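Local coordinates for universal stress protein (Archaeoglobus fulgidus, PDB 6HCD) that is of uncertain function but belongs to the universal stress protein A family, whose members generally take part in stress responses and in many cases bind ATP, at residues Leu42-Arg50 and Ile86-Gly94; Pro55-Pro63 and Ala76-Ile87. One frame throughout, in Å; residues are numbered along the deposited sequence.

Contact 1 of 2, residues Leu42-Arg50 and Ile86-Gly94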
ATOM      1  N   LEU A  42      10.174   0.819   8.031  1.00 15.30           N
ATOM      2  CA  LEU A  42      10.926  -0.402   8.342  1.00 17.97           C
ATOM      3  C   LEU A  42      10.229  -1.202   9.442  1.00 13.55           C
ATOM      4  O   LEU A  42      10.181  -2.407   9.361  1.00 12.15           O
ATOM      5  CB  LEU A  42      12.348  -0.020   8.753  1.00 12.96           C
ATOM      6  CG  LEU A  42      13.248   0.461   7.621  1.00 13.51           C
ATOM      7  CD1 LEU A  42      14.445   1.230   8.167  1.00 13.49           C
ATOM      8  CD2 LEU A  42      13.693  -0.686   6.734  1.00 16.10           C
ATOM      9  N   ARG A  43       9.712  -0.526  10.473  1.00 14.34           N
ATOM     10  CA  ARG A  43       9.008  -1.199  11.566  1.00 14.80           C
ATOM     11  C   ARG A  43       7.770  -1.925  11.015  1.00 13.86           C
ATOM     12  O   ARG A  43       7.494  -3.058  11.411  1.00 13.01           O
ATOM     13  CB  ARG A  43       8.641  -0.210  12.679  1.00 18.86           C
ATOM     14  CG  ARG A  43       9.841   0.220  13.506  1.00 28.10           C
ATOM     15  CD  ARG A  43       9.472   0.810  14.856  1.00 39.23           C
ATOM     16  NE  ARG A  43       8.760   2.065  14.703  1.00 41.79           N
ATOM     17  CZ  ARG A  43       9.344   3.262  14.661  1.00 54.12           C
ATOM     18  NH1 ARG A  43      10.659   3.358  14.763  1.00 41.86           N
ATOM     19  NH2 ARG A  43       8.616   4.352  14.506  1.00 31.18           N
ATOM     20  N   PHE A  44       7.039  -1.288  10.097  1.00 12.86           N
ATOM     21  CA  PHE A  44       5.839  -1.931   9.521  1.00 12.84           C
ATOM     22  C   PHE A  44       6.244  -3.143   8.670  1.00 13.00           C
ATOM     23  O   PHE A  44       5.615  -4.192   8.756  1.00 14.51           O
ATOM     24  CB  PHE A  44       5.004  -0.963   8.678  1.00 13.42           C
ATOM     25  CG  PHE A  44       3.621  -1.487   8.384  1.00 13.01           C
ATOM     26  CD1 PHE A  44       3.396  -2.327   7.305  1.00 13.17           C
ATOM     27  CD2 PHE A  44       2.556  -1.173   9.211  1.00 15.19           C
ATOM     28  CE1 PHE A  44       2.124  -2.804   7.039  1.00 13.39           C
ATOM     29  CE2 PHE A  44       1.281  -1.644   8.936  1.00 19.09           C
ATOM     30  CZ  PHE A  44       1.072  -2.461   7.852  1.00 15.97           C
ATOM     31  N   ALA A  45       7.286  -2.966   7.844  1.00 11.90           N
ATOM     32  CA  ALA A  45       7.838  -4.024   7.010  1.00 12.14           C
ATOM     33  C   ALA A  45       8.289  -5.223   7.860  1.00 13.23           C
ATOM     34  O   ALA A  45       8.031  -6.369   7.492  1.00 12.86           O
ATOM     35  CB  ALA A  45       8.963  -3.477   6.169  1.00 11.08           C
ATOM     36  N   ALA A  46       8.978  -4.962   8.974  1.00 11.75           N
ATOM     37  CA  ALA A  46       9.461  -6.010   9.884  1.00 13.31           C
ATOM     38  C   ALA A  46       8.286  -6.793  10.471  1.00 14.68           C
ATOM     39  O   ALA A  46       8.379  -8.016  10.619  1.00 14.50           O
ATOM     40  CB  ALA A  46      10.313  -5.428  11.000  1.00 12.96           C
ATOM     41  N   GLU A  47       7.199  -6.097  10.817  1.00 12.89           N
ATOM     42  CA  GLU A  47       6.033  -6.740  11.390  1.00 14.65           C
ATOM     43  C   GLU A  47       5.394  -7.655  10.333  1.00 13.12           C
ATOM     44  O   GLU A  47       5.040  -8.791  10.640  1.00 12.93           O
ATOM     45  CB  GLU A  47       5.084  -5.676  11.944  1.00 18.39           C
ATOM     46  CG  GLU A  47       3.761  -6.212  12.451  1.00 18.57           C
ATOM     47  CD  GLU A  47       2.784  -5.143  12.913  1.00 27.05           C
ATOM     48  OE1 GLU A  47       2.419  -4.214  12.134  1.00 32.32           O
ATOM     49  OE2 GLU A  47       2.375  -5.254  14.050  1.00 34.15           O
ATOM     50  N   GLU A  48       5.268  -7.170   9.092  1.00 13.18           N
ATOM     51  CA  GLU A  48       4.757  -7.984   7.986  1.00 15.84           C
ATOM     52  C   GLU A  48       5.604  -9.264   7.842  1.00 14.29           C
ATOM     53  O   GLU A  48       5.081 -10.365   7.679  1.00 14.72           O
ATOM     54  CB  GLU A  48       4.790  -7.179   6.683  1.00 13.01           C
ATOM     55  CG  GLU A  48       3.662  -6.188   6.547  1.00 15.88           C
ATOM     56  CD  GLU A  48       2.351  -6.774   6.061  1.00 18.52           C
ATOM     57  OE1 GLU A  48       2.351  -7.933   5.647  1.00 19.53           O
ATOM     58  OE2 GLU A  48       1.335  -6.072   6.136  1.00 16.37           O
ATOM     59  N   ALA A  49       6.928  -9.102   7.909  1.00 17.17           N
ATOM     60  CA  ALA A  49       7.889 -10.186   7.712  1.00 20.12           C
ATOM     61  C   ALA A  49       7.789 -11.204   8.858  1.00 19.38           C
ATOM     62  O   ALA A  49       7.811 -12.404   8.606  1.00 20.05           O
ATOM     63  CB  ALA A  49       9.285  -9.613   7.612  1.00 20.04           C
ATOM     64  N   ARG A  50       7.705 -10.715  10.105  1.00 15.02           N
ATOM     65  CA  ARG A  50       7.555 -11.564  11.302  1.00 22.14           C
ATOM     66  C   ARG A  50       6.279 -12.404  11.209  1.00 21.34           C
ATOM     67  O   ARG A  50       6.294 -13.576  11.530  1.00 21.70           O
ATOM     68  CB  ARG A  50       7.460 -10.733  12.581  1.00 25.75           C
ATOM     69  CG  ARG A  50       8.799 -10.218  13.097  1.00 37.14           C
ATOM     70  CD  ARG A  50       8.675  -9.645  14.505  1.00 44.49           C
ATOM     71  NE  ARG A  50       7.407  -8.990  14.804  1.00 41.90           N
ATOM     72  CZ  ARG A  50       7.214  -7.669  14.846  1.00 33.27           C
ATOM     73  NH1 ARG A  50       8.215  -6.836  14.593  1.00 27.53           N
ATOM     74  NH2 ARG A  50       6.021  -7.210  15.191  1.00 24.85           N
ATOM     75  N   ILE A  86      17.607  -1.999  11.998  1.00 15.50           N
ATOM     76  CA  ILE A  86      16.245  -1.750  12.492  1.00 16.51           C
ATOM     77  C   ILE A  86      15.396  -3.026  12.324  1.00 13.75           C
ATOM     78  O   ILE A  86      14.689  -3.437  13.232  1.00 14.85           O
ATOM     79  CB  ILE A  86      15.606  -0.531  11.790  1.00 15.10           C
ATOM     80  CG1 ILE A  86      16.335   0.784  12.105  1.00 23.38           C
ATOM     81  CG2 ILE A  86      14.131  -0.432  12.111  1.00 14.79           C
ATOM     82  CD1 ILE A  86      16.230   1.237  13.529  1.00 49.00           C
ATOM     83  N   ILE A  87      15.486  -3.656  11.153  1.00 14.69           N
ATOM     84  CA  ILE A  87      14.717  -4.871  10.838  1.00 14.38           C
ATOM     85  C   ILE A  87      15.034  -5.954  11.878  1.00 17.55           C
ATOM     86  O   ILE A  87      14.136  -6.602  12.400  1.00 18.13           O
ATOM     87  CB  ILE A  87      15.009  -5.332   9.401  1.00 13.67           C
ATOM     88  CG1 ILE A  87      14.512  -4.314   8.367  1.00 14.58           C
ATOM     89  CG2 ILE A  87      14.419  -6.696   9.134  1.00 17.32           C
ATOM     90  CD1 ILE A  87      13.021  -4.013   8.448  1.00 17.44           C
ATOM     91  N   ARG A  88      16.322  -6.152  12.157  1.00 21.99           N
ATOM     92  CA  ARG A  88      16.790  -7.198  13.076  1.00 23.52           C
ATOM     93  C   ARG A  88      16.358  -6.877  14.512  1.00 27.31           C
ATOM     94  O   ARG A  88      15.909  -7.770  15.231  1.00 20.64           O
ATOM     95  CB  ARG A  88      18.311  -7.352  12.963  1.00 23.66           C
ATOM     96  CG  ARG A  88      18.782  -7.986  11.663  1.00 26.06           C
ATOM     97  CD  ARG A  88      20.293  -7.905  11.560  1.00 38.15           C
ATOM     98  NE  ARG A  88      20.842  -8.382  10.309  1.00 39.54           N
ATOM     99  CZ  ARG A  88      22.133  -8.359  10.031  1.00 37.32           C
ATOM    100  NH1 ARG A  88      22.545  -8.594   8.798  1.00 71.58           N
ATOM    101  NH2 ARG A  88      23.009  -8.072  10.983  1.00 36.26           N
ATOM    102  N   LYS A  89      16.471  -5.606  14.921  1.00 19.65           N
ATOM    103  CA  LYS A  89      16.012  -5.168  16.236  1.00 20.30           C
ATOM    104  C   LYS A  89      14.509  -5.453  16.401  1.00 24.31           C
ATOM    105  O   LYS A  89      14.057  -5.757  17.497  1.00 22.54           O
ATOM    106  CB  LYS A  89      16.335  -3.685  16.444  1.00 24.07           C
ATOM    107  CG  LYS A  89      15.978  -3.115  17.814  1.00 40.40           C
ATOM    108  CD  LYS A  89      14.698  -2.296  17.829  1.00 47.97           C
ATOM    109  CE  LYS A  89      14.901  -0.852  17.427  1.00 53.62           C
ATOM    110  NZ  LYS A  89      13.662  -0.273  16.855  1.00 51.33           N
ATOM    111  N   GLU A  90      13.738  -5.367  15.311  1.00 18.58           N
ATOM    112  CA  GLU A  90      12.291  -5.639  15.336  1.00 20.84           C
ATOM    113  C   GLU A  90      11.991  -7.142  15.185  1.00 26.95           C
ATOM    114  O   GLU A  90      10.829  -7.526  15.004  1.00 27.15           O
ATOM    115  CB  GLU A  90      11.590  -4.832  14.237  1.00 22.40           C
ATOM    116  CG  GLU A  90      11.602  -3.334  14.506  1.00 20.64           C
ATOM    117  CD  GLU A  90      10.774  -2.910  15.712  1.00 18.35           C
ATOM    118  OE1 GLU A  90       9.637  -3.400  15.825  1.00 28.91           O
ATOM    119  OE2 GLU A  90      11.268  -2.095  16.530  1.00 31.50           O
ATOM    120  N   GLY A  91      13.026  -7.985  15.213  1.00 24.09           N
ATOM    121  CA  GLY A  91      12.862  -9.432  15.289  1.00 26.81           C
ATOM    122  C   GLY A  91      12.629 -10.110  13.948  1.00 29.75           C
ATOM    123  O   GLY A  91      12.135 -11.232  13.912  1.00 23.48           O
ATOM    124  N   ALA A  92      13.011  -9.454  12.852  1.00 21.79           N
ATOM    125  CA  ALA A  92      12.893 -10.032  11.499  1.00 27.09           C
ATOM    126  C   ALA A  92      14.292 -10.192  10.887  1.00 21.25           C
ATOM    127  O   ALA A  92      15.260  -9.593  11.336  1.00 24.64           O
ATOM    128  CB  ALA A  92      12.000  -9.168  10.634  1.00 25.50           C
ATOM    129  N   GLU A  93      14.374 -11.010   9.844  1.00 22.20           N
ATOM    130  CA  GLU A  93      15.588 -11.218   9.069  1.00 26.70           C
ATOM    131  C   GLU A  93      15.608 -10.165   7.959  1.00 21.92           C
ATOM    132  O   GLU A  93      14.601  -9.975   7.276  1.00 16.30           O
ATOM    133  CB  GLU A  93      15.594 -12.648   8.519  1.00 35.21           C
ATOM    134  CG  GLU A  93      16.823 -13.017   7.708  1.00119.48           C
ATOM    135  CD  GLU A  93      16.699 -14.338   6.966  1.00135.58           C
ATOM    136  OE1 GLU A  93      17.395 -14.509   5.949  1.00 57.93           O
ATOM    137  OE2 GLU A  93      15.925 -15.210   7.423  1.00 67.95           O
ATOM    138  N   GLY A  94      16.747  -9.479   7.791  1.00 14.86           N
ATOM    139  CA  GLY A  94      16.897  -8.417   6.771  1.00 17.46           C
ATOM    140  C   GLY A  94      18.173  -8.568   5.947  1.00 18.74           C
ATOM    141  O   GLY A  94      19.187  -9.010   6.459  1.00 18.49           O
TER
HETATM  142  O   HOH W   1       7.792  -4.215  13.831  1.00 20.33           O
HETATM  143  O   HOH W   2      13.458   2.168  15.392  1.00 50.02           O
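Ala46, on helix 36-52, meets Glu90, just past the end of helix 70-89, with Ala46 CB 3.5 Å from Glu90 CB. Helices 36-52 and 70-89 lie side by side on one face of the mostly parallel sheet of an alpha/beta fold, and the second ends here in a Schellman motif. Gly91, the C-prime residue, takes a positive phi of 84°, which glycine adopts readily; Ala92 N bonds back to Ile87 O and Gly91 N to Arg88 O.

The apolar packing runs along one side of helix 36-52. Leu42 lies roughly perpendicular to both isoleucines, its CB meeting Ile86 CG2 and its CD2 lying 3.8 Å from Ile87 CD1. That same methyl of Ile87 also rests 3.4 Å from Leu42 O. Farther along, the small side chains of Ala46 and Ala49 let the chain beyond the helix end come close, and Ala49 CB meets Ala92 CB at 4.1 Å.

Polar contacts lie on the more exposed side. Arg50, bent at chi3 (-33°), turns its guanidinium back to the helix end, where NH1 donates to Glu90 O at 2.7 Å, in the carbonyl plane. A backbone carbonyl left by the ending helix thereby gains a charged donor. To the Glu90 carboxylate Arg50 NH1 makes a long salt bridge, with OE1, and a water bonded to both of these atoms and to Arg43 O bridges the gap. Glu90 also crosses the aliphatic part of Arg43, its OE2 near Arg43 CD, while the anti lone pair of OE2 accepts from Lys89 NZ at 3.0 Å.

Contact 2 of 2, residues Pro55-Pro63 and Ala76-Ile87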
ATOM      1  N   PRO A  55      12.015 -13.022   5.001  1.00 17.06           N
ATOM      2  CA  PRO A  55      12.976 -11.945   5.205  1.00 18.82           C
ATOM      3  C   PRO A  55      12.513 -10.625   4.572  1.00 15.95           C
ATOM      4  O   PRO A  55      11.610 -10.611   3.696  1.00 12.17           O
ATOM      5  CB  PRO A  55      14.244 -12.457   4.507  1.00 24.25           C
ATOM      6  CG  PRO A  55      13.737 -13.386   3.421  1.00 23.27           C
ATOM      7  CD  PRO A  55      12.441 -13.968   3.955  1.00 24.52           C
ATOM      8  N   VAL A  56      13.146  -9.535   5.025  1.00 13.87           N
ATOM      9  CA  VAL A  56      12.976  -8.221   4.452  1.00 13.74           C
ATOM     10  C   VAL A  56      14.189  -7.912   3.568  1.00 13.65           C
ATOM     11  O   VAL A  56      15.318  -7.965   4.029  1.00 12.94           O
ATOM     12  CB  VAL A  56      12.800  -7.146   5.542  1.00 14.04           C
ATOM     13  CG1 VAL A  56      12.642  -5.766   4.933  1.00 15.76           C
ATOM     14  CG2 VAL A  56      11.627  -7.465   6.466  1.00 12.90           C
ATOM     15  N   TYR A  57      13.940  -7.547   2.311  1.00 11.73           N
ATOM     16  CA  TYR A  57      14.972  -7.026   1.424  1.00 11.72           C
ATOM     17  C   TYR A  57      14.845  -5.503   1.393  1.00 12.86           C
ATOM     18  O   TYR A  57      13.851  -4.987   0.914  1.00 10.77           O
ATOM     19  CB  TYR A  57      14.821  -7.576   0.005  1.00 13.27           C
ATOM     20  CG  TYR A  57      15.153  -9.032  -0.189  1.00 14.31           C
ATOM     21  CD1 TYR A  57      15.471  -9.873   0.870  1.00 14.82           C
ATOM     22  CD2 TYR A  57      15.091  -9.585  -1.463  1.00 18.91           C
ATOM     23  CE1 TYR A  57      15.750 -11.218   0.668  1.00 23.58           C
ATOM     24  CE2 TYR A  57      15.360 -10.927  -1.680  1.00 16.28           C
ATOM     25  CZ  TYR A  57      15.686 -11.744  -0.612  1.00 21.90           C
ATOM     26  OH  TYR A  57      15.963 -13.057  -0.826  1.00 21.62           O
ATOM     27  N   VAL A  58      15.861  -4.807   1.918  1.00 11.87           N
ATOM     28  CA  VAL A  58      15.860  -3.368   1.964  1.00 11.98           C
ATOM     29  C   VAL A  58      16.601  -2.861   0.727  1.00 12.98           C
ATOM     30  O   VAL A  58      17.758  -3.240   0.506  1.00 12.92           O
ATOM     31  CB  VAL A  58      16.532  -2.833   3.245  1.00 13.63           C
ATOM     32  CG1 VAL A  58      16.382  -1.340   3.343  1.00 18.03           C
ATOM     33  CG2 VAL A  58      16.005  -3.485   4.507  1.00 16.19           C
ATOM     34  N   VAL A  59      15.948  -1.986  -0.049  1.00 11.78           N
ATOM     35  CA  VAL A  59      16.535  -1.515  -1.304  1.00 12.88           C
ATOM     36  C   VAL A  59      16.676   0.005  -1.289  1.00 12.66           C
ATOM     37  O   VAL A  59      15.851   0.735  -0.688  1.00 12.56           O
ATOM     38  CB  VAL A  59      15.726  -1.963  -2.526  1.00 14.65           C
ATOM     39  CG1 VAL A  59      15.648  -3.473  -2.569  1.00 16.62           C
ATOM     40  CG2 VAL A  59      14.334  -1.349  -2.550  1.00 21.89           C
ATOM     41  N   HIS A  60      17.735   0.462  -1.959  1.00 12.87           N
ATOM     42  CA  HIS A  60      17.915   1.849  -2.331  1.00 17.86           C
ATOM     43  C   HIS A  60      18.537   1.883  -3.734  1.00 13.51           C
ATOM     44  O   HIS A  60      19.463   1.140  -3.991  1.00 13.94           O
ATOM     45  CB  HIS A  60      18.792   2.604  -1.326  1.00 17.38           C
ATOM     46  CG  HIS A  60      18.883   4.052  -1.650  1.00 19.24           C
ATOM     47  ND1 HIS A  60      17.993   4.976  -1.143  1.00 26.18           N
ATOM     48  CD2 HIS A  60      19.740   4.740  -2.437  1.00 27.11           C
ATOM     49  CE1 HIS A  60      18.303   6.182  -1.592  1.00 24.84           C
ATOM     50  NE2 HIS A  60      19.374   6.063  -2.396  1.00 22.23           N
ATOM     51  N   SER A  61      18.019   2.766  -4.594  1.00 16.01           N
ATOM     52  CA  SER A  61      18.348   2.837  -6.010  1.00 20.02           C
ATOM     53  C   SER A  61      19.129   4.117  -6.327  1.00 19.95           C
ATOM     54  O   SER A  61      18.709   5.198  -5.930  1.00 20.49           O
ATOM     55  CB  SER A  61      17.090   2.770  -6.829  1.00 22.54           C
ATOM     56  OG  SER A  61      17.363   3.044  -8.203  1.00 18.92           O
ATOM     57  N   LEU A  62      20.243   3.978  -7.061  1.00 17.62           N
ATOM     58  CA  LEU A  62      20.989   5.093  -7.684  1.00 20.50           C
ATOM     59  C   LEU A  62      21.222   4.783  -9.161  1.00 21.62           C
ATOM     60  O   LEU A  62      21.370   3.620  -9.523  1.00 24.17           O
ATOM     61  CB  LEU A  62      22.347   5.263  -6.993  1.00 24.06           C
ATOM     62  CG  LEU A  62      22.314   5.465  -5.481  1.00 36.77           C
ATOM     63  CD1 LEU A  62      23.683   5.229  -4.908  1.00 32.46           C
ATOM     64  CD2 LEU A  62      21.791   6.847  -5.145  1.00 48.07           C
ATOM     65  N   PRO A  63      21.298   5.796 -10.063  1.00 35.46           N
ATOM     66  CA  PRO A  63      21.547   5.536 -11.488  1.00 50.57           C
ATOM     67  C   PRO A  63      22.920   4.910 -11.790  1.00 33.20           C
ATOM     68  O   PRO A  63      22.988   3.886 -12.483  1.00 36.14           O
ATOM     69  CB  PRO A  63      21.430   6.910 -12.161  1.00 73.47           C
ATOM     70  CG  PRO A  63      20.697   7.770 -11.155  1.00 39.11           C
ATOM     71  CD  PRO A  63      21.087   7.225  -9.790  1.00 41.32           C
ATOM     72  N   ALA A  76      24.069   5.908   0.796  1.00 20.45           N
ATOM     73  CA  ALA A  76      23.046   4.909   0.506  1.00 21.62           C
ATOM     74  C   ALA A  76      23.394   3.584   1.207  1.00 20.58           C
ATOM     75  O   ALA A  76      22.537   2.951   1.802  1.00 22.75           O
ATOM     76  CB  ALA A  76      22.899   4.749  -0.976  1.00 25.25           C
ATOM     77  N   LYS A  77      24.668   3.194   1.167  1.00 21.01           N
ATOM     78  CA  LYS A  77      25.142   1.962   1.828  1.00 25.46           C
ATOM     79  C   LYS A  77      24.931   2.059   3.347  1.00 27.63           C
ATOM     80  O   LYS A  77      24.527   1.090   3.991  1.00 22.74           O
ATOM     81  CB  LYS A  77      26.611   1.706   1.468  1.00 29.66           C
ATOM     82  CG  LYS A  77      27.364   0.726   2.354  1.00 47.58           C
ATOM     83  CD  LYS A  77      26.932  -0.707   2.178  1.00 80.37           C
ATOM     84  CE  LYS A  77      27.683  -1.642   3.102  1.00101.08           C
ATOM     85  NZ  LYS A  77      27.087  -1.661   4.459  1.00 89.03           N
ATOM     86  N   GLU A  78      25.230   3.233   3.914  1.00 25.28           N
ATOM     87  CA  GLU A  78      25.045   3.496   5.342  1.00 29.03           C
ATOM     88  C   GLU A  78      23.555   3.401   5.687  1.00 23.01           C
ATOM     89  O   GLU A  78      23.190   2.820   6.697  1.00 22.92           O
ATOM     90  CB  GLU A  78      25.612   4.868   5.726  1.00 31.33           C
ATOM     91  CG  GLU A  78      27.117   4.888   5.927  1.00 62.39           C
ATOM     92  CD  GLU A  78      27.658   6.184   6.517  1.00 48.42           C
ATOM     93  OE1 GLU A  78      27.193   6.577   7.608  1.00138.58           O
ATOM     94  OE2 GLU A  78      28.549   6.798   5.884  1.00 59.98           O
ATOM     95  N   THR A  79      22.692   3.969   4.842  1.00 18.81           N
ATOM     96  CA  THR A  79      21.246   3.915   5.045  1.00 16.47           C
ATOM     97  C   THR A  79      20.780   2.453   5.081  1.00 15.56           C
ATOM     98  O   THR A  79      19.988   2.082   5.934  1.00 16.14           O
ATOM     99  CB  THR A  79      20.502   4.702   3.958  1.00 19.60           C
ATOM    100  OG1 THR A  79      20.923   6.057   4.069  1.00 19.12           O
ATOM    101  CG2 THR A  79      18.996   4.579   4.034  1.00 16.93           C
ATOM    102  N   LEU A  80      21.274   1.627   4.156  1.00 15.38           N
ATOM    103  CA  LEU A  80      20.841   0.222   4.068  1.00 15.49           C
ATOM    104  C   LEU A  80      21.323  -0.575   5.284  1.00 16.93           C
ATOM    105  O   LEU A  80      20.614  -1.436   5.799  1.00 13.09           O
ATOM    106  CB  LEU A  80      21.385  -0.397   2.777  1.00 16.66           C
ATOM    107  CG  LEU A  80      20.743   0.118   1.494  1.00 20.09           C
ATOM    108  CD1 LEU A  80      21.410  -0.482   0.299  1.00 21.44           C
ATOM    109  CD2 LEU A  80      19.273  -0.161   1.478  1.00 23.32           C
ATOM    110  N   SER A  81      22.560  -0.306   5.719  1.00 15.76           N
ATOM    111  CA  SER A  81      23.127  -0.962   6.882  1.00 17.39           C
ATOM    112  C   SER A  81      22.299  -0.625   8.131  1.00 15.83           C
ATOM    113  O   SER A  81      21.964  -1.477   8.947  1.00 17.84           O
ATOM    114  CB  SER A  81      24.589  -0.594   7.034  1.00 23.49           C
ATOM    115  OG  SER A  81      25.095  -1.124   8.246  1.00 33.14           O
ATOM    116  N   TRP A  82      21.983   0.656   8.283  1.00 18.71           N
ATOM    117  CA  TRP A  82      21.126   1.150   9.359  1.00 16.20           C
ATOM    118  C   TRP A  82      19.747   0.485   9.277  1.00 15.30           C
ATOM    119  O   TRP A  82      19.201   0.016  10.260  1.00 17.34           O
ATOM    120  CB  TRP A  82      21.040   2.671   9.260  1.00 17.77           C
ATOM    121  CG  TRP A  82      19.959   3.302  10.073  1.00 16.65           C
ATOM    122  CD1 TRP A  82      20.028   3.658  11.386  1.00 21.96           C
ATOM    123  CD2 TRP A  82      18.672   3.742   9.601  1.00 18.31           C
ATOM    124  NE1 TRP A  82      18.867   4.272  11.769  1.00 19.80           N
ATOM    125  CE2 TRP A  82      18.007   4.322  10.702  1.00 23.64           C
ATOM    126  CE3 TRP A  82      18.007   3.675   8.367  1.00 29.13           C
ATOM    127  CZ2 TRP A  82      16.709   4.834  10.597  1.00 18.45           C
ATOM    128  CZ3 TRP A  82      16.723   4.153   8.276  1.00 19.22           C
ATOM    129  CH2 TRP A  82      16.072   4.703   9.382  1.00 17.69           C
ATOM    130  N   ALA A  83      19.171   0.462   8.081  1.00 13.24           N
ATOM    131  CA  ALA A  83      17.825  -0.081   7.885  1.00 12.92           C
ATOM    132  C   ALA A  83      17.769  -1.554   8.299  1.00 12.45           C
ATOM    133  O   ALA A  83      16.827  -1.960   8.949  1.00 12.17           O
ATOM    134  CB  ALA A  83      17.391   0.121   6.451  1.00 14.16           C
ATOM    135  N   VAL A  84      18.761  -2.355   7.896  1.00 13.11           N
ATOM    136  CA  VAL A  84      18.805  -3.783   8.243  1.00 14.59           C
ATOM    137  C   VAL A  84      18.929  -3.956   9.767  1.00 16.52           C
ATOM    138  O   VAL A  84      18.343  -4.878  10.341  1.00 14.02           O
ATOM    139  CB  VAL A  84      19.923  -4.513   7.468  1.00 17.58           C
ATOM    140  CG1 VAL A  84      20.310  -5.844   8.121  1.00 26.06           C
ATOM    141  CG2 VAL A  84      19.550  -4.690   5.990  1.00 23.13           C
ATOM    142  N   SER A  85      19.664  -3.057  10.443  1.00 17.29           N
ATOM    143  CA  SER A  85      19.789  -3.132  11.895  1.00 15.68           C
ATOM    144  C   SER A  85      18.412  -2.911  12.545  1.00 15.32           C
ATOM    145  O   SER A  85      18.061  -3.589  13.495  1.00 21.20           O
ATOM    146  CB  SER A  85      20.879  -2.201  12.413  1.00 16.40           C
ATOM    147  OG  SER A  85      20.408  -0.872  12.568  1.00 16.49           O
ATOM    148  N   ILE A  86      17.607  -1.999  11.998  1.00 15.50           N
ATOM    149  CA  ILE A  86      16.245  -1.750  12.492  1.00 16.51           C
ATOM    150  C   ILE A  86      15.396  -3.026  12.324  1.00 13.75           C
ATOM    151  O   ILE A  86      14.689  -3.437  13.232  1.00 14.85           O
ATOM    152  CB  ILE A  86      15.606  -0.531  11.790  1.00 15.10           C
ATOM    153  CG1 ILE A  86      16.335   0.784  12.105  1.00 23.38           C
ATOM    154  CG2 ILE A  86      14.131  -0.432  12.111  1.00 14.79           C
ATOM    155  CD1 ILE A  86      16.230   1.237  13.529  1.00 49.00           C
ATOM    156  N   ILE A  87      15.486  -3.656  11.153  1.00 14.69           N
ATOM    157  CA  ILE A  87      14.717  -4.871  10.838  1.00 14.38           C
ATOM    158  C   ILE A  87      15.034  -5.954  11.878  1.00 17.55           C
ATOM    159  O   ILE A  87      14.136  -6.602  12.400  1.00 18.13           O
ATOM    160  CB  ILE A  87      15.009  -5.332   9.401  1.00 13.67           C
ATOM    161  CG1 ILE A  87      14.512  -4.314   8.367  1.00 14.58           C
ATOM    162  CG2 ILE A  87      14.419  -6.696   9.134  1.00 17.32           C
ATOM    163  CD1 ILE A  87      13.021  -4.013   8.448  1.00 17.44           C
TER
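Val58 reaches from the middle of strand 56-62 to the sheet-facing side of helix 70-89 and touches four of its residues. Its two methyls divide the work. CG1, anti to the backbone N (chi1 -174°), lies 3.6 Å from Ala83 CB and equally close to Leu80 CD2. CG2 turns to the next part of the helix, meeting Val84 CG2 at 4.0 Å and, a little farther off, Ile87 CG1. The Val58 and Leu80 side chains lie alongside each other, pointing opposite ways, and Leu80 CD2 comes within 3.6 Å of Val58 O. A beta-branched residue suits this place because it offers two methyls close to the strand, while the single methyl of Ala83 lets the helix come near.

Val56 makes a similar pairing nearer the start of the strand: its CG2 lies against Ile87 CG2 at 3.9 Å, and its CG1 approaches Ile87 CD1. This is the strand-to-helix half of a beta-alpha-beta unit, with strand 56-62 leading through helix 70-89 to the parallel strand 94-100. Strand 56-62 and the helical segment 76-87 run nearly antiparallel (162°), their axes 8.7 Å apart at closest approach. No polar bond joins the two segments; the contact is chiefly methyl against methyl. Leu80 and Val84 also touch strand 94-100, so the helix spans both strands.

Toward the end of the strand the packing turns to an aromatic ring. His60 CD2 lies 3.5 Å from Ala76 CB, whose small size lets the imidazole sit against the helix. The ring's polar side is engaged as well, ND1 being hydrogen-bonded to Val31 O. An unidentified ligand, probably from the crystallisation liquor, lies beside His60 and is hydrogen-bonded to Ser61 N, while Leu62 CD1 meets Ala76 CB at 4.0 Å.

From the N terminus, strand 27-30 leads into helix 36-52, then strand 56-62, helix 70-89 and strand 94-100. Contact 1 closes the longer loop, bringing 42-50 back against 86-94; contact 2 lies within it, closing the shorter loop between 55-63 and 76-87. Ile86 and Ile87 belong to both, though Ile86 takes part in contact 1 alone, whereas Ile87 meets both the neighbouring helix and the strand. Val56 also touches Ala49, and Leu42 reaches Ala83 and Trp82, so both helices pack on the strand as one continuous interface. Beyond the helix end, Glu93 O probably accepts a hydrogen bond from Val56 N, beside the start of the parallel pairing of strands 56-62 and 94-100.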